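Local coordinates for protein possible galactose mutarotase (Streptomyces platensis subsp. rosaceus, PDB 4RNL) that is of unproven function but probably interconverts the alpha and beta anomers of galactose or a related aldose, at residues Ala86-Ala92 with Asn107-His113; Arg99-Thr104 with Glu144-Gly148. One frame throughout, in Å; residues are numbered along the deposited sequence.

Interaction 1: residues Ala86-Ala92 with Asn107-His113; sequences ANRIAGA and NGRHSLH. With GOL (glycerol), chain E.
Arg88 NE donates to Asn107 OD1 at 2.7 Å within a two-stranded antiparallel ribbon, strands 88-89 and 111-112, at what is probably the sugar pocket of a galactose mutarotase fold. The acceptor lies close to the guanidinium plane, while the amide itself is turned 53° from that plane. A bound glycerol, probably from the crystallisation liquor, takes a bond on O3 from Arg88 NH2 at 2.7 Å, another on O2 from Arg88 NH1, and a third on O1 from NE2 of His113, just beyond strand 111-112, at 3.2 Å. His182, Asp242 and Glu308 bind it too, a set consistent with the catalytic site of aldose 1-epimerases. The arginine chain runs extended from CG to NE, carrying its head past Leu112 to both partners; Leu112 CD1 sits over one guanidinium face and also 3.5 Å above the ring plane of His113. The imidazole is fixed from behind, its ND1 accepting from Asn87 N at 2.8 Å, which leaves NE2 to face the ligand. Tyr77 meets the same ring edge-to-face. Further out, Ile89 and Ser111 form the hydrogen-bonded pair of the ribbon, and a type II' turn from Asn107 to His110 precedes the second strand. At the far end His110 NE2 bonds Thr213, and ND1 receives Gly91 N in the ring plane at 3.0 Å, nearly straight at 176°.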
loop_
_atom_site.group_PDB
_atom_site.type_symbol
_atom_site.label_atom_id
_atom_site.label_comp_id
_atom_site.label_asym_id
_atom_site.label_seq_id
_atom_site.Cartn_x
_atom_site.Cartn_y
_atom_site.Cartn_z
ATOM N N ALA A 86 6.999 -2.199 -6.171
ATOM C CA ALA A 86 5.870 -1.270 -6.133
ATOM C C ALA A 86 6.208 -0.015 -6.920
ATOM O O ALA A 86 7.340 0.476 -6.872
ATOM C CB ALA A 86 5.510 -0.910 -4.705
ATOM N N ASN A 87 5.200 0.514 -7.602
ATOM C CA ASN A 87 5.353 1.644 -8.519
ATOM C C ASN A 87 6.117 1.294 -9.803
ATOM O O ASN A 87 6.114 0.137 -10.237
ATOM C CB ASN A 87 5.922 2.882 -7.817
ATOM C CG ASN A 87 5.328 4.161 -8.354
ATOM O OD1 ASN A 87 5.854 4.741 -9.297
ATOM N ND2 ASN A 87 4.192 4.582 -7.786
ATOM N N ARG A 88 6.762 2.282 -10.413
ATOM C CA ARG A 88 7.181 2.149 -11.805
ATOM C C ARG A 88 8.667 1.899 -12.000
ATOM O O ARG A 88 9.504 2.450 -11.281
ATOM C CB ARG A 88 6.766 3.399 -12.597
ATOM C CG ARG A 88 5.270 3.591 -12.673
ATOM C CD ARG A 88 4.866 4.843 -13.432
ATOM N NE ARG A 88 3.417 4.816 -13.659
ATOM C CZ ARG A 88 2.518 5.212 -12.765
ATOM N NH1 ARG A 88 2.916 5.700 -11.596
ATOM N NH2 ARG A 88 1.220 5.123 -13.035
ATOM N N ILE A 89 8.977 1.071 -12.993
ATOM C CA ILE A 89 10.342 0.915 -13.481
ATOM C C ILE A 89 10.331 1.362 -14.932
ATOM O O ILE A 89 9.611 0.798 -15.763
ATOM C CB ILE A 89 10.814 -0.547 -13.375
ATOM C CG1 ILE A 89 10.887 -0.966 -11.903
ATOM C CG2 ILE A 89 12.182 -0.732 -14.072
ATOM C CD1 ILE A 89 11.180 -2.468 -11.688
ATOM N N ALA A 90 11.105 2.397 -15.227
ATOM C CA ALA A 90 11.080 3.017 -16.546
ATOM C C ALA A 90 11.455 2.028 -17.649
ATOM O O ALA A 90 12.437 1.287 -17.533
ATOM C CB ALA A 90 11.994 4.232 -16.572
ATOM N N GLY A 91 10.651 2.011 -18.709
ATOM C CA GLY A 91 10.939 1.210 -19.889
ATOM C C GLY A 91 10.790 -0.283 -19.676
ATOM O O GLY A 91 11.189 -1.074 -20.537
ATOM N N ALA A 92 10.220 -0.664 -18.533
ATOM C CA ALA A 92 10.058 -2.072 -18.170
ATOM C C ALA A 92 11.386 -2.807 -18.285
ATOM O O ALA A 92 11.444 -3.939 -18.771
ATOM C CB ALA A 92 8.999 -2.742 -19.050
ATOM N N ASN A 107 2.252 -0.745 -18.209
ATOM C CA ASN A 107 1.855 0.647 -17.998
ATOM C C ASN A 107 2.487 1.517 -19.075
ATOM O O ASN A 107 3.513 2.165 -18.845
ATOM C CB ASN A 107 2.275 1.094 -16.591
ATOM C CG ASN A 107 1.944 2.552 -16.302
ATOM O OD1 ASN A 107 2.785 3.298 -15.804
ATOM N ND2 ASN A 107 0.722 2.960 -16.611
ATOM N N GLY A 108 1.880 1.525 -20.259
ATOM C CA GLY A 108 2.526 2.121 -21.416
ATOM C C GLY A 108 3.842 1.402 -21.651
ATOM O O GLY A 108 3.870 0.178 -21.775
ATOM N N ARG A 109 4.940 2.150 -21.685
ATOM C CA ARG A 109 6.243 1.548 -21.936
ATOM C C ARG A 109 6.860 0.985 -20.667
ATOM O O ARG A 109 7.868 0.278 -20.725
ATOM C CB ARG A 109 7.197 2.577 -22.550
ATOM C CG ARG A 109 6.881 2.927 -23.991
ATOM C CD ARG A 109 7.745 4.076 -24.481
ATOM N NE ARG A 109 6.944 5.068 -25.196
ATOM C CZ ARG A 109 7.115 5.405 -26.470
ATOM N NH1 ARG A 109 8.077 4.844 -27.188
ATOM N NH2 ARG A 109 6.324 6.315 -27.022
ATOM N N HIS A 110 6.250 1.299 -19.528
ATOM C CA HIS A 110 6.854 1.019 -18.233
ATOM C C HIS A 110 6.280 -0.226 -17.572
ATOM O O HIS A 110 5.214 -0.713 -17.947
ATOM C CB HIS A 110 6.659 2.213 -17.288
ATOM C CG HIS A 110 7.042 3.527 -17.889
ATOM N ND1 HIS A 110 8.233 3.720 -18.551
ATOM C CD2 HIS A 110 6.396 4.717 -17.920
ATOM C CE1 HIS A 110 8.303 4.970 -18.977
ATOM N NE2 HIS A 110 7.197 5.595 -18.606
ATOM N N SER A 111 7.000 -0.730 -16.575
ATOM C CA SER A 111 6.471 -1.758 -15.685
ATOM C C SER A 111 5.900 -1.107 -14.430
ATOM O O SER A 111 6.539 -0.229 -13.836
ATOM C CB SER A 111 7.588 -2.730 -15.302
ATOM O OG SER A 111 7.233 -3.464 -14.141
ATOM N N LEU A 112 4.702 -1.531 -14.020
ATOM C CA LEU A 112 4.043 -0.957 -12.839
ATOM C C LEU A 112 3.645 -2.049 -11.865
ATOM O O LEU A 112 3.053 -3.059 -12.269
ATOM C CB LEU A 112 2.782 -0.182 -13.246
ATOM C CG LEU A 112 1.852 0.291 -12.123
ATOM C CD1 LEU A 112 2.500 1.382 -11.275
ATOM C CD2 LEU A 112 0.536 0.776 -12.706
ATOM N N HIS A 113 3.981 -1.848 -10.591
ATOM C CA HIS A 113 3.480 -2.680 -9.490
ATOM C C HIS A 113 3.748 -4.170 -9.686
ATOM O O HIS A 113 2.926 -5.018 -9.327
ATOM C CB HIS A 113 1.971 -2.444 -9.270
ATOM C CG HIS A 113 1.635 -1.090 -8.716
ATOM N ND1 HIS A 113 2.512 -0.353 -7.952
ATOM C CD2 HIS A 113 0.504 -0.348 -8.807
ATOM C CE1 HIS A 113 1.944 0.788 -7.601
ATOM N NE2 HIS A 113 0.719 0.814 -8.103
HETATM C C1 GOL E . -0.040 4.857 -7.333
HETATM O O1 GOL E . 0.300 3.629 -6.736
HETATM C C2 GOL E . 0.374 4.871 -8.804
HETATM O O2 GOL E . 1.465 5.767 -8.999
HETATM C C3 GOL E . -0.839 5.311 -9.624
HETATM O O3 GOL E . -0.469 5.635 -10.948
HETATM O O HOH W 1 7.089 -2.909 -11.357
HETATM O O HOH W 2 -0.880 5.314 -15.087
#

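Interaction 2: residues Arg99-Thr104 with Glu144-Gly148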
loop_
_atom_site.group_PDB
_atom_site.type_symbol
_atom_site.label_atom_id
_atom_site.label_comp_id
_atom_site.label_asym_id
_atom_site.label_seq_id
_atom_site.Cartn_x
_atom_site.Cartn_y
_atom_site.Cartn_z
ATOM N N ARG A 99 23.677 -7.318 -15.873
ATOM C CA ARG A 99 22.667 -8.054 -16.620
ATOM C C ARG A 99 21.409 -7.210 -16.807
ATOM O O ARG A 99 20.921 -6.595 -15.852
ATOM C CB ARG A 99 22.333 -9.349 -15.871
ATOM C CG ARG A 99 21.123 -10.099 -16.392
ATOM C CD ARG A 99 21.298 -11.606 -16.216
ATOM N NE ARG A 99 20.580 -12.136 -15.058
ATOM C CZ ARG A 99 19.514 -12.929 -15.134
ATOM N NH1 ARG A 99 18.933 -13.366 -14.023
ATOM N NH2 ARG A 99 19.031 -13.293 -16.316
ATOM N N THR A 100 20.893 -7.178 -18.036
ATOM C CA THR A 100 19.653 -6.452 -18.342
ATOM C C THR A 100 18.438 -7.342 -18.120
ATOM O O THR A 100 18.339 -8.428 -18.692
ATOM C CB THR A 100 19.638 -5.929 -19.799
ATOM O OG1 THR A 100 20.708 -4.991 -19.990
ATOM C CG2 THR A 100 18.321 -5.237 -20.106
ATOM N N ASP A 101 17.525 -6.882 -17.273
ATOM C CA ASP A 101 16.299 -7.617 -16.977
ATOM C C ASP A 101 15.121 -7.012 -17.730
ATOM O O ASP A 101 14.868 -5.816 -17.632
ATOM C CB ASP A 101 16.018 -7.586 -15.468
ATOM C CG ASP A 101 17.032 -8.384 -14.672
ATOM O OD1 ASP A 101 16.886 -9.626 -14.608
ATOM O OD2 ASP A 101 17.980 -7.774 -14.124
ATOM N N ALA A 102 14.401 -7.839 -18.478
ATOM C CA ALA A 102 13.252 -7.366 -19.247
ATOM C C ALA A 102 11.939 -7.684 -18.540
ATOM O O ALA A 102 11.653 -8.843 -18.215
ATOM C CB ALA A 102 13.266 -7.982 -20.645
ATOM N N LEU A 103 11.124 -6.657 -18.309
ATOM C CA LEU A 103 9.839 -6.842 -17.645
ATOM C C LEU A 103 8.703 -6.636 -18.649
ATOM O O LEU A 103 8.923 -6.136 -19.757
ATOM C CB LEU A 103 9.703 -5.867 -16.466
ATOM C CG LEU A 103 10.911 -5.784 -15.520
ATOM C CD1 LEU A 103 10.766 -4.617 -14.556
ATOM C CD2 LEU A 103 11.109 -7.087 -14.742
ATOM N N THR A 104 7.496 -7.038 -18.271
ATOM C CA THR A 104 6.324 -6.834 -19.118
ATOM C C THR A 104 5.872 -5.381 -19.020
ATOM O O THR A 104 5.650 -4.871 -17.918
ATOM C CB THR A 104 5.170 -7.738 -18.679
ATOM O OG1 THR A 104 5.569 -9.105 -18.819
ATOM C CG2 THR A 104 3.914 -7.479 -19.531
ATOM N N GLU A 144 7.573 -12.681 -13.537
ATOM C CA GLU A 144 7.418 -11.345 -14.116
ATOM C C GLU A 144 8.752 -10.718 -14.528
ATOM O O GLU A 144 8.875 -9.495 -14.597
ATOM C CB GLU A 144 6.662 -10.415 -13.165
ATOM C CG GLU A 144 5.176 -10.752 -13.011
ATOM C CD GLU A 144 4.383 -10.504 -14.284
ATOM O OE1 GLU A 144 4.874 -9.774 -15.181
ATOM O OE2 GLU A 144 3.265 -11.046 -14.399
ATOM N N GLY A 145 9.745 -11.554 -14.807
ATOM C CA GLY A 145 11.028 -11.057 -15.280
ATOM C C GLY A 145 12.050 -10.745 -14.198
ATOM O O GLY A 145 13.206 -10.504 -14.515
ATOM N N PHE A 146 11.639 -10.751 -12.931
ATOM C CA PHE A 146 12.562 -10.445 -11.834
ATOM C C PHE A 146 13.410 -11.675 -11.524
ATOM O O PHE A 146 12.882 -12.779 -11.423
ATOM C CB PHE A 146 11.785 -9.999 -10.586
ATOM C CG PHE A 146 11.050 -8.697 -10.757
ATOM C CD1 PHE A 146 11.691 -7.490 -10.526
ATOM C CD2 PHE A 146 9.713 -8.677 -11.138
ATOM C CE1 PHE A 146 11.022 -6.277 -10.685
ATOM C CE2 PHE A 146 9.033 -7.467 -11.306
ATOM C CZ PHE A 146 9.684 -6.268 -11.077
ATOM N N PRO A 147 14.733 -11.491 -11.375
ATOM C CA PRO A 147 15.616 -12.633 -11.119
ATOM C C PRO A 147 15.590 -13.061 -9.649
ATOM O O PRO A 147 15.316 -12.252 -8.761
ATOM C CB PRO A 147 16.996 -12.087 -11.505
ATOM C CG PRO A 147 16.911 -10.625 -11.170
ATOM C CD PRO A 147 15.466 -10.214 -11.420
ATOM N N GLY A 148 15.849 -14.340 -9.396
ATOM C CA GLY A 148 15.930 -14.830 -8.033
ATOM C C GLY A 148 14.600 -15.285 -7.475
ATOM O O GLY A 148 13.567 -14.644 -7.693
HETATM O O HOH W 3 13.966 -10.528 -17.153
HETATM O O HOH W 4 6.905 -8.081 -15.632
HETATM O O HOH W 5 4.014 -11.002 -17.655
#
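Strand 99-102 and the residues after it run almost antiparallel to the loop 144-148, their end-to-end directions 168° apart, yet no direct hydrogen bond joins the two backbones. The strand is one half of a hairpin with strand 93-96, and the loop links strands 132-139 and 150-159 of the large antiparallel sheet in this galactose mutarotase fold. Leu103 carries the apolar part: its CD2 stands over the centre of the Phe146 ring, a CH-pi contact 3.9 Å from the centroid and only 7° off the normal, while CD1 reaches CZ. With CG anti to the carbonyl carbon (chi1 -47°), the leucine branches are set across the ring. Where Gly145 passes close to Ala102 O, its CA is 3.7 Å from that oxygen. On the strand side, Asp101 OD1 lies 3.5 Å from Pro147 CD, and Arg99, bent at chi2 and chi3, slides past Pro147 in the opposite direction, its NH1 against CB. Water does the polar joining. One molecule donates to both Ala102 O and Gly145 O. Glu144, whose OE2 is bonded to Gly117 N, uses OE1 to accept from two more: the first also accepts from Thr104 N and donates to Glu144 O at 2.6 Å, and the second lies 2.7 Å from Thr104 OG1.

The segments of the two interactions alternate along the chain, and their centres lie about 12 Å apart on the same side of the molecule. They meet at the end of the ribbon of interaction 1, where Ala92 O and Leu103 N are 2.8 Å apart in a probable hydrogen bond. Leu103 touches both contacts: CD1 packs 3.6 Å from Ile89 CD1 and also lies 3.7 Å from the hydroxyl oxygen Ser111 OG, and Phe146 also touches Ile89. Interaction 1 holds the glycerol on the Arg88 and Leu112 face of its ribbon, whereas interaction 2 packs against the face bearing Ile89 and Ser111, joining the ribbon that carries Arg88 to the loop 144-148.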